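Long-range contact in amidohydrolase (Xanthomonas campestris pv. campestris, PDB 4DZH), which probably deaminates adenosine-type substrates such as 5'-methylthioadenosine, using zinc held in a TIM-barrel fold of the amidohydrolase superfamily: residues A[139-144]-A[160-165]. Numbering follows the deposited sequence.
Sequences NYFFAD and GAVIID
Val162 reaches with both methyls into the bend of 139-144. Its CG2 settles against the backbone of Tyr140, 3.5 Å from Tyr140 O and equally near the carbonyl carbon, while its CG1, anti to the backbone N (chi1 176°), meets the ring of Phe141 obliquely, with CG1 4.0 Å from Phe141 CE1. The Phe141 side chain leaves its backbone pointing away from 160-165; CG lies anti to the carbonyl carbon (chi1 -58°), and the CE1 corner comes back to the valine. On its other flank Phe141 lays CD2 over the centre of the Tyr140 ring, whose hydroxyl is bonded to Glu108. The Asn139 side chain crosses that of Val162 at about a right angle, its OD1 no closer than 4.1 Å to CG2. Farther along, the methyl of Ala143, in the first turn of helix 143-152, points at the strand and touches Gly160 O at 3.3 Å from CB. Two waters bridge the backbones beyond the direct bond of Gly160 with Glu138: one accepts from Tyr140 N and lies 2.7 Å from Gly160 O, to which it can donate, and a second donates to Tyr140 O at 2.7 Å and accepts from Val162 N at 3.0 Å. The Asn139 side chain lies close to those of the zinc ligands His79 and His81, and the backbone oxygen, Asn139 O, is hydrogen-bonded to His81 ND1, making Asn139 a second-shell residue of the metal centre. Here parallel strands 133-139 and 156-163 diverge as the first turns into its helix, a beta-alpha-beta crossover at the zinc-binding end of the amidohydrolase TIM barrel.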
# COMPACT_ATOMS: atom_id res chain seq x y z
N ASN A 139 -10.71 -16.02 -12.30
CA ASN A 139 -10.07 -17.24 -12.77
C ASN A 139 -10.18 -18.29 -11.65
O ASN A 139 -9.33 -18.34 -10.76
CB ASN A 139 -8.60 -16.86 -13.06
CG ASN A 139 -7.79 -17.97 -13.68
OD1 ASN A 139 -8.10 -19.13 -13.54
ND2 ASN A 139 -6.69 -17.60 -14.35
N TYR A 140 -11.26 -19.07 -11.64
CA TYR A 140 -11.44 -20.06 -10.58
C TYR A 140 -12.37 -21.22 -10.99
O TYR A 140 -13.12 -21.12 -12.00
CB TYR A 140 -11.95 -19.46 -9.27
CG TYR A 140 -11.39 -20.17 -8.02
CD1 TYR A 140 -10.03 -20.06 -7.66
CD2 TYR A 140 -12.22 -20.99 -7.23
CE1 TYR A 140 -9.54 -20.70 -6.56
CE2 TYR A 140 -11.72 -21.65 -6.13
CZ TYR A 140 -10.39 -21.49 -5.79
OH TYR A 140 -9.87 -22.14 -4.68
N PHE A 141 -12.27 -22.31 -10.22
CA PHE A 141 -13.15 -23.46 -10.36
C PHE A 141 -14.57 -23.02 -10.06
O PHE A 141 -14.79 -22.03 -9.38
CB PHE A 141 -12.71 -24.56 -9.40
CG PHE A 141 -11.27 -25.01 -9.62
CD1 PHE A 141 -10.96 -25.89 -10.64
CD2 PHE A 141 -10.27 -24.55 -8.79
CE1 PHE A 141 -9.66 -26.30 -10.87
CE2 PHE A 141 -8.95 -24.96 -8.99
CZ PHE A 141 -8.66 -25.84 -10.04
N PHE A 142 -15.54 -23.78 -10.57
CA PHE A 142 -16.95 -23.43 -10.34
C PHE A 142 -17.30 -22.05 -10.87
O PHE A 142 -18.03 -21.29 -10.23
CB PHE A 142 -17.38 -23.65 -8.87
CG PHE A 142 -17.30 -25.09 -8.45
CD1 PHE A 142 -16.09 -25.64 -7.99
CD2 PHE A 142 -18.40 -25.92 -8.57
CE1 PHE A 142 -16.00 -26.96 -7.64
CE2 PHE A 142 -18.32 -27.25 -8.22
CZ PHE A 142 -17.12 -27.78 -7.75
N ALA A 143 -16.80 -21.79 -12.09
CA ALA A 143 -17.10 -20.55 -12.79
C ALA A 143 -18.59 -20.35 -12.98
O ALA A 143 -19.04 -19.21 -13.01
CB ALA A 143 -16.39 -20.52 -14.16
N ASP A 144 -19.36 -21.46 -13.06
CA ASP A 144 -20.82 -21.35 -13.21
C ASP A 144 -21.43 -20.63 -12.01
O ASP A 144 -22.25 -19.71 -12.14
CB ASP A 144 -21.47 -22.71 -13.45
CG ASP A 144 -21.20 -23.74 -12.34
OD1 ASP A 144 -20.23 -23.60 -11.57
OD2 ASP A 144 -21.99 -24.72 -12.25
N GLY A 160 -13.64 -16.75 -16.13
CA GLY A 160 -12.89 -17.77 -16.85
C GLY A 160 -13.29 -19.20 -16.54
O GLY A 160 -13.51 -19.55 -15.37
N ALA A 161 -13.30 -20.03 -17.58
CA ALA A 161 -13.54 -21.45 -17.44
C ALA A 161 -12.16 -22.11 -17.37
O ALA A 161 -11.39 -22.11 -18.34
CB ALA A 161 -14.33 -21.98 -18.68
N VAL A 162 -11.81 -22.63 -16.19
CA VAL A 162 -10.51 -23.26 -16.00
C VAL A 162 -10.30 -24.48 -16.91
O VAL A 162 -11.18 -25.36 -17.01
CB VAL A 162 -10.31 -23.72 -14.52
CG1 VAL A 162 -8.99 -24.47 -14.34
CG2 VAL A 162 -10.38 -22.55 -13.55
N ILE A 163 -9.13 -24.54 -17.55
CA ILE A 163 -8.72 -25.74 -18.27
C ILE A 163 -7.38 -26.20 -17.65
O ILE A 163 -6.44 -25.40 -17.57
CB ILE A 163 -8.49 -25.45 -19.76
CG1 ILE A 163 -9.74 -24.89 -20.42
CG2 ILE A 163 -7.94 -26.70 -20.48
CD1 ILE A 163 -10.95 -25.89 -20.43
N ILE A 164 -7.28 -27.46 -17.24
CA ILE A 164 -6.04 -27.95 -16.62
C ILE A 164 -5.99 -29.47 -16.85
O ILE A 164 -7.04 -30.11 -17.04
CB ILE A 164 -5.99 -27.52 -15.11
CG1 ILE A 164 -4.61 -27.75 -14.50
CG2 ILE A 164 -7.08 -28.18 -14.27
CD1 ILE A 164 -4.47 -27.15 -13.12
N ASP A 165 -4.79 -30.03 -16.86
CA ASP A 165 -4.65 -31.45 -17.20
C ASP A 165 -5.05 -32.37 -16.05
O ASP A 165 -5.07 -33.58 -16.24
CB ASP A 165 -3.19 -31.82 -17.49
CG ASP A 165 -2.64 -31.22 -18.76
OD1 ASP A 165 -3.38 -30.66 -19.60
OD2 ASP A 165 -1.40 -31.36 -18.94
O HOH W 1 -13.44 -18.03 -13.09
O HOH W 2 -13.89 -22.81 -14.01